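Side-chain contacts in B-type Cna protein (Enterococcus faecium, PDB 6FWY), which is a cell-wall-anchored surface protein of unknown function whose thioester domain probably mediates covalent attachment to host targets: residues Asn34-Ser39 / Ser125-Thr130; Leu189-Thr192 / Gly198-Ile201. All blocks are in the same frame, centred on the assembly; numbering follows the deposited sequence.

Interactions 1 and 2 sit on opposite sides of the centre of this elongated chain, with their own centres 64 Å apart and their nearest atoms about 46 Å apart. They come in series: 34-39 / 125-130 closes before 189-192 / 198-201 opens. Both reach the large antiparallel sheet, interaction 1 through strand 32-44 and interaction 2 through strand 185-191. Interaction 1 fastens a loop to the sheet beside the helices of the thioester domain, whereas interaction 2 joins the large sheet to the separate five-strand one. Two differently built ends are thus tied to the same branched antiparallel sheet, to which the long strands 231-250 and 258-277 also belong.

Interaction 1 (Asn34-Ser39 / Ser125-Thr130); sequences NEWMIS and SHPNHT
An edge-to-face aromatic pair, Trp36 on strand 32-44 with His126 in the loop between strand 122-123 and helix 131-150, carries this contact in the thioester domain region. The imidazole turns its CE1-NE2 edge to one face of the indole: His126 CE1 lies 3.4 Å from Trp36 CD2, close to the bond shared by the two fused rings, and His126 NE2 is 3.7 Å from Trp36 CH2. The centroids of the imidazole and the six-membered ring are 4.3 Å apart, and the planes meet at 55°, so the T-shape is tilted. His126 reaches across because its CG stands anti to the backbone N (chi1 -169°), which carries the ring out to the indole.

Two further side chains meet the benzo end of the indole obliquely. Pro127 CG packs 3.7 Å from Trp36 CZ2, an apolar touch, while the amide of Asn128 puts ND2 3.6 Å from Trp36 CH2, with the amide plane nearly perpendicular (83°) to the ring. No hydrogen bond joins the two segments, and the contact rests on ring and side-chain packing.

What positions the loop lies one shell further out. A type I beta turn from His126 to His129, closed by His129 N to His126 O, presents His126, Pro127 and Asn128 together. Asp22 then grips the turn with both carboxylate oxygens, OD2 taking Asn128 ND2 and OD1 taking His129 NE2, which restrains the rotation of that amide. His126 ND1, next to the CE1 that meets the indole, makes a weak hydrogen bond to Ile25 O, which may help orient the ring. On the strand side, Trp36 also touches Arg26 and Asp22, and the carbonyl O of Asn34 lies in the indole plane, at its edge.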
loop_
_atom_site.group_PDB
_atom_site.type_symbol
_atom_site.label_atom_id
_atom_site.label_comp_id
_atom_site.label_asym_id
_atom_site.label_seq_id
_atom_site.Cartn_x
_atom_site.Cartn_y
_atom_site.Cartn_z
ATOM N N ASN A 34 -16.108 30.387 10.048
ATOM C CA ASN A 34 -15.827 29.722 11.326
ATOM C C ASN A 34 -16.680 28.447 11.559
ATOM O O ASN A 34 -17.069 28.133 12.680
ATOM C CB ASN A 34 -15.986 30.705 12.508
ATOM C CG ASN A 34 -14.934 31.806 12.501
ATOM O OD1 ASN A 34 -13.780 31.567 12.209
ATOM N ND2 ASN A 34 -15.357 33.041 12.794
ATOM N N GLU A 35 -16.959 27.714 10.482
ATOM C CA GLU A 35 -17.761 26.497 10.548
ATOM C C GLU A 35 -16.969 25.398 11.303
ATOM O O GLU A 35 -15.775 25.211 11.062
ATOM C CB GLU A 35 -18.098 26.022 9.142
ATOM C CG GLU A 35 -18.990 24.805 9.100
ATOM C CD GLU A 35 -19.366 24.365 7.696
ATOM O OE1 GLU A 35 -19.779 25.222 6.867
ATOM O OE2 GLU A 35 -19.314 23.137 7.428
ATOM N N TRP A 36 -17.643 24.713 12.229
ATOM C CA TRP A 36 -17.015 23.637 13.008
ATOM C C TRP A 36 -16.815 22.408 12.122
ATOM O O TRP A 36 -17.604 22.150 11.202
ATOM C CB TRP A 36 -17.835 23.243 14.240
ATOM C CG TRP A 36 -17.860 24.251 15.351
ATOM C CD1 TRP A 36 -17.640 25.618 15.255
ATOM C CD2 TRP A 36 -18.208 24.005 16.712
ATOM N NE1 TRP A 36 -17.807 26.209 16.478
ATOM C CE2 TRP A 36 -18.151 25.249 17.394
ATOM C CE3 TRP A 36 -18.548 22.854 17.434
ATOM C CZ2 TRP A 36 -18.419 25.363 18.769
ATOM C CZ3 TRP A 36 -18.811 22.974 18.804
ATOM C CH2 TRP A 36 -18.744 24.231 19.454
ATOM N N MET A 37 -15.732 21.689 12.411
ATOM C CA MET A 37 -15.410 20.459 11.711
ATOM C C MET A 37 -15.301 19.315 12.722
ATOM O O MET A 37 -14.209 18.922 13.130
ATOM C CB MET A 37 -14.129 20.641 10.913
ATOM C CG MET A 37 -14.271 21.598 9.735
ATOM S SD MET A 37 -15.396 20.973 8.486
ATOM C CE MET A 37 -15.698 22.387 7.486
ATOM N N ILE A 38 -16.467 18.810 13.109
ATOM C CA ILE A 38 -16.587 17.753 14.096
ATOM C C ILE A 38 -16.275 16.419 13.379
ATOM O O ILE A 38 -16.323 16.338 12.137
ATOM C CB ILE A 38 -17.980 17.695 14.774
ATOM C CG1 ILE A 38 -19.040 17.063 13.837
ATOM C CG2 ILE A 38 -18.419 19.074 15.262
ATOM C CD1 ILE A 38 -20.452 17.052 14.362
ATOM N N SER A 39 -15.957 15.397 14.178
ATOM C CA SER A 39 -15.679 14.078 13.634
ATOM C C SER A 39 -15.820 12.981 14.678
ATOM O O SER A 39 -15.672 13.217 15.890
ATOM C CB SER A 39 -14.283 14.018 13.033
ATOM O OG SER A 39 -14.200 12.961 12.103
ATOM N N SER A 125 -8.225 27.931 15.689
ATOM C CA SER A 125 -8.772 28.197 17.020
ATOM C C SER A 125 -10.175 27.617 17.082
ATOM O O SER A 125 -10.849 27.474 16.058
ATOM C CB SER A 125 -8.811 29.710 17.340
ATOM O OG SER A 125 -9.718 30.380 16.481
ATOM N N HIS A 126 -10.593 27.269 18.293
ATOM C CA HIS A 126 -11.912 26.697 18.563
ATOM C C HIS A 126 -12.332 27.096 19.994
ATOM O O HIS A 126 -11.519 27.005 20.922
ATOM C CB HIS A 126 -11.846 25.179 18.415
ATOM C CG HIS A 126 -13.191 24.510 18.422
ATOM N ND1 HIS A 126 -13.778 24.020 17.278
ATOM C CD2 HIS A 126 -14.064 24.269 19.424
ATOM C CE1 HIS A 126 -14.959 23.517 17.582
ATOM N NE2 HIS A 126 -15.162 23.674 18.873
ATOM N N PRO A 127 -13.601 27.523 20.194
ATOM C CA PRO A 127 -14.043 28.020 21.530
ATOM C C PRO A 127 -13.974 27.039 22.720
ATOM O O PRO A 127 -13.979 27.483 23.871
ATOM C CB PRO A 127 -15.502 28.451 21.293
ATOM C CG PRO A 127 -15.911 27.805 20.016
ATOM C CD PRO A 127 -14.671 27.646 19.178
ATOM N N ASN A 128 -13.887 25.737 22.442
ATOM C CA ASN A 128 -13.874 24.660 23.460
ATOM C C ASN A 128 -12.482 24.069 23.717
ATOM O O ASN A 128 -12.360 23.122 24.483
ATOM C CB ASN A 128 -14.823 23.514 23.040
ATOM C CG ASN A 128 -16.282 23.929 23.046
ATOM O OD1 ASN A 128 -16.635 24.994 23.564
ATOM N ND2 ASN A 128 -17.143 23.096 22.453
ATOM N N HIS A 129 -11.450 24.595 23.053
ATOM C CA HIS A 129 -10.087 24.101 23.236
ATOM C C HIS A 129 -9.110 25.250 23.366
ATOM O O HIS A 129 -9.304 26.331 22.779
ATOM C CB HIS A 129 -9.686 23.162 22.090
ATOM C CG HIS A 129 -10.626 22.003 21.912
ATOM N ND1 HIS A 129 -10.556 20.857 22.669
ATOM C CD2 HIS A 129 -11.690 21.845 21.088
ATOM C CE1 HIS A 129 -11.528 20.037 22.305
ATOM N NE2 HIS A 129 -12.235 20.615 21.352
ATOM N N THR A 130 -8.048 25.028 24.139
ATOM C CA THR A 130 -7.066 26.088 24.411
ATOM C C THR A 130 -6.194 26.284 23.161
ATOM O O THR A 130 -6.158 25.422 22.267
ATOM C CB THR A 130 -6.152 25.752 25.608
ATOM O OG1 THR A 130 -5.374 24.589 25.306
ATOM C CG2 THR A 130 -6.967 25.512 26.887
#

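Interaction 2 (Leu189-Thr192 / Gly198-Ile201); sequences LTFT and GMKI
Packing between two antiparallel beta-sheets, face against face, is the motif here: strand 185-191 of the large sheet sends Leu189 and Phe191 inward to meet Ile201 of strand 200-203 in the five-strand sheet and Met199 just before that strand. The backbones stay well apart, with Leu189 CA and Ile201 CA 10.2 Å from each other, so side chains alone bridge 189-192 and 198-201, with no hydrogen bond between them.

A Met-aromatic contact dominates one end. Met199 SD stands 4.6 Å from the centroid of the Phe191 ring, 31° off its normal, and Met199 CE comes to 3.4 Å from Phe191 CZ. Extended through its first two torsions, the methionine bends at chi3 (95°), which brings the methyl to the CZ end of the phenyl. Ile201 CD1 approaches that same ring at its edge, near the plane, 3.9 Å from Phe191 CZ, so two methyl groups from 198-201 converge on one ring carbon.

Leu233 of strand 231-250 touches both Phe191 and Met199, while Phe220 and Ile222 of strand 218-225 touch Leu189 and Met199 respectively, continuing the apolar layer between the sheets. Leu189 and Ile201, both buried, meet tip to tip, CD1 against CD1 at 4.0 Å.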
loop_
_atom_site.group_PDB
_atom_site.type_symbol
_atom_site.label_atom_id
_atom_site.label_comp_id
_atom_site.label_asym_id
_atom_site.label_seq_id
_atom_site.Cartn_x
_atom_site.Cartn_y
_atom_site.Cartn_z
ATOM N N LEU A 189 7.289 -18.871 -12.425
ATOM C CA LEU A 189 8.070 -18.751 -13.653
ATOM C C LEU A 189 7.228 -19.082 -14.878
ATOM O O LEU A 189 6.480 -20.052 -14.860
ATOM C CB LEU A 189 9.298 -19.667 -13.578
ATOM C CG LEU A 189 10.214 -19.458 -12.368
ATOM C CD1 LEU A 189 11.448 -20.319 -12.517
ATOM C CD2 LEU A 189 10.637 -17.981 -12.235
ATOM N N THR A 190 7.336 -18.262 -15.919
ATOM C CA THR A 190 6.731 -18.532 -17.219
ATOM C C THR A 190 7.845 -18.559 -18.247
ATOM O O THR A 190 8.615 -17.605 -18.375
ATOM C CB THR A 190 5.700 -17.454 -17.622
ATOM O OG1 THR A 190 4.581 -17.529 -16.741
ATOM C CG2 THR A 190 5.161 -17.668 -19.037
ATOM N N PHE A 191 7.924 -19.658 -18.991
ATOM C CA PHE A 191 8.920 -19.805 -20.051
ATOM C C PHE A 191 8.350 -19.291 -21.357
ATOM O O PHE A 191 7.264 -19.691 -21.769
ATOM C CB PHE A 191 9.413 -21.240 -20.120
ATOM C CG PHE A 191 10.230 -21.614 -18.917
ATOM C CD1 PHE A 191 11.583 -21.348 -18.858
ATOM C CD2 PHE A 191 9.610 -22.162 -17.813
ATOM C CE1 PHE A 191 12.319 -21.641 -17.721
ATOM C CE2 PHE A 191 10.332 -22.469 -16.653
ATOM C CZ PHE A 191 11.690 -22.197 -16.606
ATOM N N THR A 192 9.079 -18.368 -21.974
ATOM C CA THR A 192 8.619 -17.653 -23.165
ATOM C C THR A 192 9.217 -18.198 -24.453
ATOM O O THR A 192 8.900 -17.707 -25.524
ATOM C CB THR A 192 8.926 -16.154 -23.031
ATOM O OG1 THR A 192 10.303 -15.988 -22.674
ATOM C CG2 THR A 192 8.061 -15.542 -21.937
ATOM N N GLY A 198 14.286 -32.501 -20.346
ATOM C CA GLY A 198 15.061 -32.835 -19.134
ATOM C C GLY A 198 15.501 -31.624 -18.317
ATOM O O GLY A 198 16.331 -31.752 -17.425
ATOM N N MET A 199 14.947 -30.442 -18.614
ATOM C CA MET A 199 15.241 -29.241 -17.833
ATOM C C MET A 199 14.675 -29.400 -16.421
ATOM O O MET A 199 13.573 -29.873 -16.250
ATOM C CB MET A 199 14.647 -28.010 -18.512
ATOM C CG MET A 199 15.099 -26.667 -17.938
ATOM S SD MET A 199 13.939 -25.369 -18.403
ATOM C CE MET A 199 12.914 -25.403 -16.933
ATOM N N LYS A 200 15.454 -29.021 -15.426
ATOM C CA LYS A 200 15.011 -29.026 -14.030
ATOM C C LYS A 200 15.274 -27.676 -13.366
ATOM O O LYS A 200 16.136 -26.929 -13.789
ATOM C CB LYS A 200 15.727 -30.132 -13.250
ATOM C CG LYS A 200 15.311 -31.530 -13.686
ATOM C CD LYS A 200 16.047 -32.596 -12.895
ATOM C CE LYS A 200 15.916 -33.951 -13.583
ATOM N NZ LYS A 200 14.487 -34.414 -13.591
ATOM N N ILE A 201 14.509 -27.413 -12.314
ATOM C CA ILE A 201 14.639 -26.214 -11.485
ATOM C C ILE A 201 14.856 -26.645 -10.027
ATOM O O ILE A 201 14.182 -27.554 -9.539
ATOM C CB ILE A 201 13.393 -25.307 -11.572
ATOM C CG1 ILE A 201 12.905 -25.195 -13.033
ATOM C CG2 ILE A 201 13.705 -23.950 -10.956
ATOM C CD1 ILE A 201 11.726 -24.288 -13.271
#